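Local coordinates for protein mannosephosphate isomerase, putative (Archaeoglobus fulgidus, PDB 1ZX5) that probably interconverts mannose 6-phosphate and fructose 6-phosphate as a zinc-dependent type 1 mannose-6-phosphate isomerase built from cupin domains, at residues Phe7-Gln12 and Tyr273-Pro278; Gln12-Glu17 and Thr46-Thr51; Pro84-Leu89 and Asn189-Tyr194; Val235-Thr240 and Gly291-Ile296. All blocks are in the same frame, centred on the assembly; numbering follows the deposited sequence. Where two conformers were deposited one is given.

Contact 1 of 4, residues Phe7-Gln12 and Tyr273-Pro278; sequences FIFQAQ and YSCLVP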
# COMPACT_ATOMS: atom_id res chain seq x y z
N PHE A 7 -18.51 8.78 3.27
CA PHE A 7 -17.61 7.92 3.99
C PHE A 7 -18.09 6.47 3.99
O PHE A 7 -19.15 6.16 4.55
CB PHE A 7 -17.41 8.42 5.43
CG PHE A 7 -17.15 9.91 5.52
CD1 PHE A 7 -16.02 10.48 4.94
CD2 PHE A 7 -18.04 10.73 6.20
CE1 PHE A 7 -15.78 11.85 5.02
CE2 PHE A 7 -17.81 12.11 6.29
CZ PHE A 7 -16.67 12.66 5.70
N ILE A 8 -17.31 5.61 3.35
CA ILE A 8 -17.62 4.20 3.23
C ILE A 8 -16.61 3.41 4.06
O ILE A 8 -15.40 3.65 3.97
CB ILE A 8 -17.65 3.74 1.75
CG1 ILE A 8 -18.79 4.47 1.01
CG2 ILE A 8 -17.78 2.20 1.63
CD1 ILE A 8 -18.74 4.35 -0.52
N PHE A 9 -17.12 2.51 4.89
CA PHE A 9 -16.29 1.75 5.82
C PHE A 9 -16.26 0.28 5.41
O PHE A 9 -17.16 -0.18 4.71
CB PHE A 9 -16.82 1.95 7.24
CG PHE A 9 -16.69 3.36 7.72
CD1 PHE A 9 -15.49 3.82 8.25
CD2 PHE A 9 -17.75 4.26 7.57
CE1 PHE A 9 -15.35 5.14 8.66
CE2 PHE A 9 -17.62 5.59 7.98
CZ PHE A 9 -16.41 6.03 8.52
N GLN A 10 -15.22 -0.45 5.81
CA GLN A 10 -15.23 -1.91 5.64
C GLN A 10 -16.19 -2.51 6.64
O GLN A 10 -16.19 -2.12 7.80
CB GLN A 10 -13.84 -2.53 5.85
CG GLN A 10 -12.89 -2.25 4.73
CD GLN A 10 -11.72 -3.20 4.66
OE1 GLN A 10 -11.24 -3.73 5.66
NE2 GLN A 10 -11.22 -3.39 3.47
N ALA A 11 -16.98 -3.47 6.17
CA ALA A 11 -17.91 -4.23 7.02
C ALA A 11 -17.20 -5.23 7.94
O ALA A 11 -17.64 -5.48 9.06
CB ALA A 11 -18.92 -4.95 6.14
N GLN A 12 -16.11 -5.82 7.44
CA GLN A 12 -15.31 -6.81 8.16
C GLN A 12 -13.84 -6.62 7.82
O GLN A 12 -13.50 -6.10 6.76
CB GLN A 12 -15.77 -8.26 7.84
CG GLN A 12 -15.92 -8.60 6.35
CD GLN A 12 -16.17 -10.09 6.08
OE1 GLN A 12 -17.02 -10.73 6.69
NE2 GLN A 12 -15.41 -10.65 5.14
N TYR A 273 -7.88 2.22 11.30
CA TYR A 273 -8.98 1.99 10.37
C TYR A 273 -8.96 2.99 9.22
O TYR A 273 -8.40 4.09 9.34
CB TYR A 273 -10.33 2.02 11.11
CG TYR A 273 -10.52 0.81 12.01
CD1 TYR A 273 -11.11 -0.36 11.53
CD2 TYR A 273 -10.07 0.83 13.34
CE1 TYR A 273 -11.26 -1.48 12.37
CE2 TYR A 273 -10.21 -0.27 14.17
CZ TYR A 273 -10.81 -1.42 13.68
OH TYR A 273 -10.95 -2.50 14.51
N SER A 274 -9.60 2.59 8.13
CA SER A 274 -9.62 3.34 6.90
C SER A 274 -11.04 3.67 6.49
O SER A 274 -12.00 2.99 6.87
CB SER A 274 -8.99 2.55 5.75
OG SER A 274 -7.64 2.28 6.03
N CYS A 275 -11.12 4.65 5.62
CA CYS A 275 -12.36 5.16 5.16
C CYS A 275 -12.22 5.43 3.65
O CYS A 275 -11.22 6.00 3.21
CB CYS A 275 -12.57 6.46 5.95
SG CYS A 275 -13.86 7.35 5.48
N LEU A 276 -13.20 5.00 2.86
CA LEU A 276 -13.23 5.24 1.42
C LEU A 276 -14.15 6.44 1.11
O LEU A 276 -15.32 6.45 1.48
CB LEU A 276 -13.71 3.98 0.68
CG LEU A 276 -14.03 4.05 -0.82
CD1 LEU A 276 -12.77 4.19 -1.66
CD2 LEU A 276 -14.79 2.78 -1.26
N VAL A 277 -13.59 7.44 0.43
CA VAL A 277 -14.31 8.65 0.08
C VAL A 277 -14.50 8.70 -1.43
O VAL A 277 -13.52 8.86 -2.16
CB VAL A 277 -13.57 9.92 0.56
CG1 VAL A 277 -14.42 11.19 0.31
CG2 VAL A 277 -13.14 9.80 2.05
N PRO A 278 -15.74 8.54 -1.91
CA PRO A 278 -16.00 8.66 -3.36
C PRO A 278 -15.69 10.06 -3.90
O PRO A 278 -15.82 11.05 -3.16
CB PRO A 278 -17.50 8.35 -3.49
CG PRO A 278 -17.87 7.61 -2.22
CD PRO A 278 -16.97 8.23 -1.16
O HOH W 1 -13.11 0.67 7.59
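With SG anti to the backbone N (chi1 173°), Cys275 sends its sulfur in between Phe7 and Phe9, whose CG atoms are both anti to their own carbonyl carbons, chi1 -46° and -65°. SG comes to 3.7 Å from Phe7 CB and also makes sulfur-aromatic contacts with both rings, approaching each obliquely; the centroid of the Phe9 ring is 4.6 Å from SG. Val277 CG2 meets the Phe7 ring at its edge, near the ring plane, 4.1 Å from CD1. These groups sit around a single antiparallel bridge, in which Ile8 N gives a bond to Leu276 O at 2.9 Å and Leu276 N returns one to Ile8 O at 2.8 Å. The bridge ties the N-terminal segment leading into strand 9-10, itself paired with strand 51-54, to strand 274-277, an outer strand of the five-stranded sheet in the C-terminal cupin domain. On the other side of the bridge from Cys275 SG, Ile8 and Leu276 run side by side, and Ile8 CD1 reaches Pro278 CG at 3.8 Å; helix 61-73 packs against Leu276 and Pro278. Farther along, where the backbones part, a water accepts from Gln10 N and donates to Ser274 O at 2.7 Å.

Contact 2 of 4, residues Gln12-Glu17 and Thr46-Thr51; sequences QENLVE and TSRPST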
# COMPACT_ATOMS: atom_id res chain seq x y z
N GLN A 12 -16.11 -5.82 7.44
CA GLN A 12 -15.31 -6.81 8.16
C GLN A 12 -13.84 -6.62 7.82
O GLN A 12 -13.50 -6.10 6.76
CB GLN A 12 -15.77 -8.26 7.84
CG GLN A 12 -15.92 -8.60 6.35
CD GLN A 12 -16.17 -10.09 6.08
OE1 GLN A 12 -17.02 -10.73 6.69
NE2 GLN A 12 -15.41 -10.65 5.14
N GLU A 13 -12.97 -7.03 8.74
CA GLU A 13 -11.51 -6.97 8.54
C GLU A 13 -11.09 -7.96 7.43
O GLU A 13 -11.70 -9.00 7.26
CB GLU A 13 -10.80 -7.26 9.88
CG GLU A 13 -11.16 -8.65 10.49
CD GLU A 13 -11.23 -8.66 12.04
OE1 GLU A 13 -11.06 -7.59 12.68
OE2 GLU A 13 -11.48 -9.75 12.62
N ASN A 14 -10.07 -7.59 6.67
CA ASN A 14 -9.55 -8.39 5.58
C ASN A 14 -8.07 -8.65 5.86
O ASN A 14 -7.19 -7.98 5.32
CB ASN A 14 -9.79 -7.65 4.25
CG ASN A 14 -9.56 -8.54 3.02
OD1 ASN A 14 -9.25 -9.73 3.15
ND2 ASN A 14 -9.70 -7.96 1.83
N LEU A 15 -7.81 -9.65 6.70
CA LEU A 15 -6.47 -9.93 7.23
C LEU A 15 -5.82 -11.12 6.55
O LEU A 15 -6.51 -12.00 6.05
CB LEU A 15 -6.51 -10.15 8.75
CG LEU A 15 -7.25 -9.07 9.56
CD1 LEU A 15 -7.25 -9.40 11.07
CD2 LEU A 15 -6.67 -7.65 9.27
N VAL A 16 -4.49 -11.13 6.54
CA VAL A 16 -3.69 -12.20 5.94
C VAL A 16 -2.67 -12.68 6.96
O VAL A 16 -1.85 -11.89 7.44
CB VAL A 16 -2.96 -11.75 4.63
CG1 VAL A 16 -2.30 -12.93 3.93
CG2 VAL A 16 -3.95 -11.05 3.67
N GLU A 17 -2.73 -13.97 7.28
CA GLU A 17 -1.76 -14.63 8.15
C GLU A 17 -0.43 -14.81 7.43
O GLU A 17 -0.40 -15.24 6.27
CB GLU A 17 -2.30 -16.00 8.64
CG GLU A 17 -3.59 -15.84 9.50
CD GLU A 17 -4.28 -17.15 9.85
OE1 GLU A 17 -3.62 -18.20 9.87
OE2 GLU A 17 -5.50 -17.13 10.12
N THR A 46 -9.33 -9.63 -6.80
CA THR A 46 -10.19 -10.82 -6.87
C THR A 46 -9.79 -11.98 -5.94
O THR A 46 -10.65 -12.76 -5.54
CB THR A 46 -10.35 -11.34 -8.32
OG1 THR A 46 -9.07 -11.72 -8.83
CG2 THR A 46 -10.94 -10.25 -9.21
N SER A 47 -8.51 -12.07 -5.57
CA SER A 47 -8.08 -13.13 -4.65
C SER A 47 -8.58 -12.89 -3.22
O SER A 47 -8.69 -13.82 -2.43
CB SER A 47 -6.55 -13.28 -4.67
OG SER A 47 -5.89 -12.18 -4.03
N ARG A 48 -8.92 -11.64 -2.91
CA ARG A 48 -9.12 -11.23 -1.53
C ARG A 48 -9.90 -9.90 -1.44
O ARG A 48 -9.39 -8.91 -0.91
CB ARG A 48 -7.73 -11.18 -0.87
CG ARG A 48 -7.67 -10.94 0.60
CD ARG A 48 -6.61 -11.81 1.27
NE ARG A 48 -5.39 -12.08 0.50
CZ ARG A 48 -4.69 -13.21 0.61
NH1 ARG A 48 -3.59 -13.38 -0.12
NH2 ARG A 48 -5.10 -14.18 1.43
N PRO A 49 -11.14 -9.87 -1.96
CA PRO A 49 -11.88 -8.60 -1.96
C PRO A 49 -12.39 -8.22 -0.57
O PRO A 49 -12.80 -9.08 0.21
CB PRO A 49 -13.04 -8.87 -2.92
CG PRO A 49 -13.25 -10.34 -2.88
CD PRO A 49 -11.93 -10.97 -2.56
N SER A 50 -12.35 -6.92 -0.26
CA SER A 50 -12.91 -6.40 0.98
C SER A 50 -14.41 -6.29 0.81
O SER A 50 -14.92 -6.16 -0.31
CB SER A 50 -12.32 -5.03 1.30
OG SER A 50 -10.97 -5.14 1.71
N THR A 51 -15.13 -6.35 1.92
CA THR A 51 -16.55 -6.08 1.88
C THR A 51 -16.82 -4.79 2.65
O THR A 51 -16.21 -4.52 3.70
CB THR A 51 -17.43 -7.28 2.40
OG1 THR A 51 -17.29 -7.41 3.80
CG2 THR A 51 -17.04 -8.62 1.75
O HOH W 2 -13.46 -6.91 4.17
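The Gln12-Val16 backbone runs nearly opposite to Arg48-Thr51, 166° apart end to end; the two come within 6.0 Å, CA to CA, at Asn14 and Ser50 and diverge toward Val16 and Arg48, and the gap is bridged by side chains and one water. Asn14 does most of the work. Its CG is anti to the backbone N (chi1 -167°), which carries the amide across to the loop, and both N-H groups of ND2 are used there: one reaches Arg48 O at 2.9 Å, the other Ser50 OG at 3.1 Å. Both acceptors lie in the amide plane, so the pair of bonds fixes the amide's rotation, although ND2 sits well above the plane of the Arg48 carbonyl. The loop leads from strand 36-41 to strand 51-54, passing from the six-stranded sheet of the catalytic domain, where 15-17 is an edge strand, to a small three-stranded one. Ser43 adds bonds to the same two acceptors, Arg48 O and Ser50 OG. An alanine in place of Asn14 would remove both amide bonds, and the loop at Arg48 and Ser50 would probably lose its direct polar tie to the edge-strand segment. Beyond the amide, Arg48 bends at chi2 and chi3, its CG 3.2 Å from Asn14 OD1, and turns one guanidinium face to Val16 CG2, which lies toward the rim and 3.6 Å from NE. Trp40 makes a cation-pi contact with the same arginine. At the other end Gln12 CG, in the modelled conformer, covers Thr51 OG1, which is buried without a hydrogen-bond partner in the model, and a water donates to Gln12 O and accepts from Thr51 N at 2.9 Å.

Contact 3 of 4, residues Pro84-Leu89 and Asn189-Tyr194; sequences PILVRL and NSTLAY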
# COMPACT_ATOMS: atom_id res chain seq x y z
N PRO A 84 -7.86 0.77 -9.57
CA PRO A 84 -6.48 1.20 -9.80
C PRO A 84 -5.42 0.84 -8.74
O PRO A 84 -4.23 0.83 -9.06
CB PRO A 84 -6.61 2.71 -9.94
CG PRO A 84 -7.81 3.07 -9.13
CD PRO A 84 -8.74 1.90 -9.19
N ILE A 85 -5.83 0.56 -7.50
CA ILE A 85 -4.87 0.42 -6.41
C ILE A 85 -5.20 -0.71 -5.44
O ILE A 85 -6.34 -1.20 -5.37
CB ILE A 85 -4.69 1.76 -5.58
CG1 ILE A 85 -6.02 2.23 -4.96
CG2 ILE A 85 -4.05 2.88 -6.43
CD1 ILE A 85 -5.88 3.44 -3.97
N LEU A 86 -4.19 -1.10 -4.66
CA LEU A 86 -4.38 -1.98 -3.52
C LEU A 86 -3.68 -1.34 -2.32
O LEU A 86 -2.51 -0.95 -2.40
CB LEU A 86 -3.81 -3.38 -3.81
CG LEU A 86 -3.76 -4.40 -2.66
CD1 LEU A 86 -5.13 -4.67 -2.04
CD2 LEU A 86 -3.15 -5.70 -3.13
N VAL A 87 -4.41 -1.22 -1.22
CA VAL A 87 -3.89 -0.60 -0.01
C VAL A 87 -3.76 -1.67 1.05
O VAL A 87 -4.72 -2.37 1.36
CB VAL A 87 -4.82 0.56 0.49
CG1 VAL A 87 -4.24 1.20 1.73
CG2 VAL A 87 -5.00 1.62 -0.60
N ARG A 88 -2.56 -1.78 1.62
CA ARG A 88 -2.27 -2.78 2.62
C ARG A 88 -1.47 -2.23 3.79
O ARG A 88 -0.48 -1.53 3.57
CB ARG A 88 -1.45 -3.91 2.00
CG ARG A 88 -2.19 -4.67 0.94
CD ARG A 88 -1.38 -5.86 0.52
NE ARG A 88 -0.32 -5.52 -0.42
CZ ARG A 88 0.58 -6.39 -0.85
NH1 ARG A 88 0.56 -7.66 -0.42
NH2 ARG A 88 1.50 -6.01 -1.73
N LEU A 89 -1.91 -2.54 5.01
CA LEU A 89 -1.03 -2.47 6.17
C LEU A 89 -0.17 -3.73 6.16
O LEU A 89 -0.70 -4.84 5.94
CB LEU A 89 -1.83 -2.38 7.48
CG LEU A 89 -2.73 -1.16 7.65
CD1 LEU A 89 -3.55 -1.28 8.93
CD2 LEU A 89 -1.89 0.12 7.64
N ASN A 189 -3.10 -2.39 -8.35
CA ASN A 189 -3.97 -3.48 -7.96
C ASN A 189 -3.43 -4.81 -8.50
O ASN A 189 -4.00 -5.42 -9.41
CB ASN A 189 -5.41 -3.22 -8.44
CG ASN A 189 -6.38 -4.24 -7.89
OD1 ASN A 189 -6.12 -4.85 -6.84
ND2 ASN A 189 -7.50 -4.43 -8.59
N SER A 190 -2.30 -5.24 -7.94
CA SER A 190 -1.59 -6.44 -8.37
C SER A 190 -0.69 -6.90 -7.25
O SER A 190 -0.11 -6.08 -6.53
CB SER A 190 -0.75 -6.17 -9.62
OG SER A 190 0.06 -7.29 -9.95
N THR A 191 -0.56 -8.21 -7.11
CA THR A 191 0.30 -8.82 -6.10
C THR A 191 1.51 -9.56 -6.70
O THR A 191 2.19 -10.30 -5.99
CB THR A 191 -0.49 -9.85 -5.25
OG1 THR A 191 -1.22 -10.71 -6.14
CG2 THR A 191 -1.47 -9.15 -4.32
N LEU A 192 1.79 -9.39 -8.00
CA LEU A 192 2.94 -10.06 -8.60
C LEU A 192 4.21 -9.69 -7.86
O LEU A 192 4.54 -8.51 -7.71
CB LEU A 192 3.10 -9.74 -10.08
CG LEU A 192 2.07 -10.31 -11.05
CD1 LEU A 192 2.38 -9.84 -12.45
CD2 LEU A 192 2.01 -11.83 -10.97
N ALA A 193 4.91 -10.71 -7.37
CA ALA A 193 6.17 -10.53 -6.66
C ALA A 193 7.01 -11.78 -6.85
O ALA A 193 6.51 -12.89 -6.71
CB ALA A 193 5.92 -10.25 -5.15
N TYR A 194 8.28 -11.58 -7.18
CA TYR A 194 9.19 -12.69 -7.40
C TYR A 194 10.30 -12.65 -6.38
O TYR A 194 11.02 -11.66 -6.27
CB TYR A 194 9.75 -12.64 -8.81
CG TYR A 194 8.68 -12.54 -9.88
CD1 TYR A 194 7.62 -13.47 -9.94
CD2 TYR A 194 8.73 -11.51 -10.82
CE1 TYR A 194 6.63 -13.37 -10.93
CE2 TYR A 194 7.75 -11.40 -11.82
CZ TYR A 194 6.71 -12.33 -11.87
OH TYR A 194 5.77 -12.21 -12.87
O HOH W 3 -3.49 -1.53 -11.22
O HOH W 4 -7.59 -3.57 -4.74
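Asn189 lies against the start of strand 85-92, its CA 4.3 Å from that of Ile85, and the direct polar link between the segments is slight: Asn189 N gives Pro84 O a weak bond of 3.5 Å at a bent 130°. Water does more. One molecule accepts from Asn189 N at 3.0 Å while donating to Pro84 O, and so bridges the same two atoms; a second donates to both Ile85 O, at 2.8 Å, and Asn189 OD1, at 2.9 Å. Asn189 CB packs on the Ile85 carbonyl, 3.8 Å from Ile85 O, and with CG anti to the backbone N (chi1 -172°) the amide lies near the same oxygen. OD1 packs 4.1 Å from Leu86 CB. Two residues on, Thr191 turns its methyl to the strand, and CG2 touches Leu86 CD2 at 4.0 Å, the one apolar side-chain meeting of the two segments.

In the next shell, Asn189 ND2 makes a weak bond to Phe83 O, just ahead of Pro84, while the hydroxyl of Thr191 is taken by Glu114, which goes with the methyl facing Leu86. Trp40 of strand 36-41 packs on both Leu86 and Thr191, and Ile85, pointing to the other side, meets Ile296 and Leu298 of strand 291-298. Backbone bonds of Leu86 with Ser187 and of Arg88 with Glu185 complete the setting: the chain that leaves strand 181-188 folds past the beginning of its antiparallel neighbour 85-92, at one end of the six-stranded sheet of the cupin-type catalytic domain.

Contact 4 of 4, residues Val235-Thr240 and Gly291-Ile296; sequences VDVTGT and GKIVRI. With ACY (acetic acid), chain E.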
# COMPACT_ATOMS: atom_id res chain seq x y z
N VAL A 235 -1.63 14.17 6.78
CA VAL A 235 -2.18 15.44 7.22
C VAL A 235 -2.15 15.49 8.75
O VAL A 235 -2.72 14.62 9.41
CB VAL A 235 -3.64 15.64 6.71
CG1 VAL A 235 -4.17 17.07 7.04
CG2 VAL A 235 -3.71 15.35 5.21
N ASP A 236 -1.45 16.48 9.31
CA ASP A 236 -1.43 16.71 10.76
C ASP A 236 -2.67 17.51 11.14
O ASP A 236 -2.85 18.62 10.67
CB ASP A 236 -0.19 17.53 11.20
CG ASP A 236 1.13 16.76 11.02
OD1 ASP A 236 1.13 15.52 10.96
OD2 ASP A 236 2.18 17.43 10.96
N VAL A 237 -3.51 16.94 11.99
CA VAL A 237 -4.74 17.63 12.37
C VAL A 237 -4.72 18.00 13.86
O VAL A 237 -4.55 17.14 14.73
CB VAL A 237 -5.97 16.76 12.05
CG1 VAL A 237 -7.27 17.47 12.46
CG2 VAL A 237 -5.99 16.37 10.58
N THR A 238 -4.89 19.29 14.14
CA THR A 238 -5.06 19.78 15.50
C THR A 238 -6.28 20.69 15.49
O THR A 238 -6.19 21.83 15.06
CB THR A 238 -3.79 20.55 15.99
OG1 THR A 238 -2.67 19.65 15.97
CG2 THR A 238 -3.97 21.03 17.41
N GLY A 239 -7.42 20.19 15.95
CA GLY A 239 -8.68 20.90 15.77
C GLY A 239 -9.36 20.39 14.51
O GLY A 239 -9.39 19.19 14.25
N THR A 240 -9.87 21.32 13.70
CA THR A 240 -10.64 20.97 12.50
C THR A 240 -9.86 21.32 11.24
O THR A 240 -9.36 22.43 11.11
CB THR A 240 -12.03 21.67 12.49
OG1 THR A 240 -12.72 21.33 13.70
CG2 THR A 240 -12.88 21.22 11.27
N GLY A 291 -4.00 14.62 15.76
CA GLY A 291 -3.94 13.35 15.07
C GLY A 291 -3.22 13.44 13.74
O GLY A 291 -2.87 14.54 13.28
N LYS A 292 -2.98 12.28 13.15
CA LYS A 292 -2.37 12.18 11.83
C LYS A 292 -3.21 11.27 10.99
O LYS A 292 -3.47 10.12 11.37
CB LYS A 292 -0.92 11.66 11.91
CG LYS A 292 -0.03 12.59 12.71
CD LYS A 292 1.41 12.19 12.64
CE LYS A 292 2.21 12.86 13.75
NZ LYS A 292 2.42 14.29 13.44
N ILE A 293 -3.68 11.79 9.87
CA ILE A 293 -4.54 11.02 8.98
C ILE A 293 -3.83 10.98 7.62
O ILE A 293 -3.30 11.98 7.16
CB ILE A 293 -6.00 11.62 8.94
CG1 ILE A 293 -6.99 10.66 8.25
CG2 ILE A 293 -6.02 13.05 8.34
CD1 ILE A 293 -8.46 11.00 8.54
N VAL A 294 -3.80 9.80 7.01
CA VAL A 294 -3.16 9.63 5.72
C VAL A 294 -4.22 9.75 4.64
O VAL A 294 -5.24 9.04 4.68
CB VAL A 294 -2.45 8.25 5.61
CG1 VAL A 294 -1.68 8.14 4.28
CG2 VAL A 294 -1.51 8.02 6.82
N ARG A 295 -3.99 10.63 3.67
CA ARG A 295 -4.87 10.73 2.52
C ARG A 295 -4.22 10.04 1.32
O ARG A 295 -3.13 10.41 0.90
CB ARG A 295 -5.17 12.19 2.19
CG ARG A 295 -6.27 12.36 1.17
CD ARG A 295 -6.54 13.83 0.83
NE ARG A 295 -5.45 14.45 0.09
CZ ARG A 295 -5.41 14.62 -1.23
NH1 ARG A 295 -4.35 15.22 -1.78
NH2 ARG A 295 -6.42 14.24 -2.00
N ILE A 296 -4.91 9.04 0.78
CA ILE A 296 -4.45 8.31 -0.39
C ILE A 296 -5.32 8.76 -1.55
O ILE A 296 -6.53 8.82 -1.44
CB ILE A 296 -4.53 6.75 -0.15
CG1 ILE A 296 -3.75 6.37 1.11
CG2 ILE A 296 -4.06 5.96 -1.39
CD1 ILE A 296 -4.12 4.99 1.72
C ACY E . 4.24 13.91 9.90
O ACY E . 4.41 13.63 11.11
OXT ACY E . 3.29 14.60 9.47
CH3 ACY E . 5.24 13.39 8.93
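The carboxylate of Asp236 receives Lys292 NZ over its plane rather than within it: the ammonium nitrogen stands 60° out of that plane, 3.1 Å from OD1, in a salt bridge. An acetic acid molecule, probably from the crystallisation liquor, joins them; its O accepts a bond from Lys292 NZ, and its OXT is 2.8 Å from Asp236 OD1. Asp236 and Lys292 face each other as a non-hydrogen-bonded pair in the antiparallel sheet of the C-terminal cupin domain, flanked by two hydrogen-bonded pairs, Val235 with Ile293 and Val237 with Gly291. Their side chains run side by side, and the bend at the end of the lysine (chi4 -74°) turns NZ to where it meets both Asp236 OD1 and the acetic acid O. A methionine in place of Lys292 would take away the ammonium, and Asp236 would probably be left without its charged mate on this partly exposed face. Tyr165 and Glu256 also pack on the lysine.

On the face that carries Val235, Val237 and Ile293 the meeting is apolar: Ile293 CG2 meets Val235 CB at 3.9 Å and Val237 CG2 at 4.0 Å, with Val286 against Val237 and Leu252 against Ile293. After Val237 the chain turns a corner at Thr238 and Gly239 to enter strand 240-244 of the second sheet. The last bonds before that corner are a reciprocal pair, Val237 N to Gly291 O and Gly291 N to Val237 O, each 2.8 Å long.

Contacts 1 and 2 share Gln12 and touch directly, Ala11 N lying 2.8 Å from Thr51 O in a probable hydrogen bond; contact 2 is nested within the long chain loop that contact 1 closes. Contacts 2 and 3, with centres about 12 Å apart, both reach the six-stranded sheet of the catalytic domain. Contacts 1 and 4 reach the five-stranded cupin sheet, about 16 Å apart between centres. The two sheets meet where contacts 3 and 4 touch: Val87 CG1 is 3.8 Å from Ile296 CD1, though their centres are about 25 Å apart. None of the four includes a residue of the fructofuranose pocket, formed by Pro95-Gln97 and Asp150-Lys154.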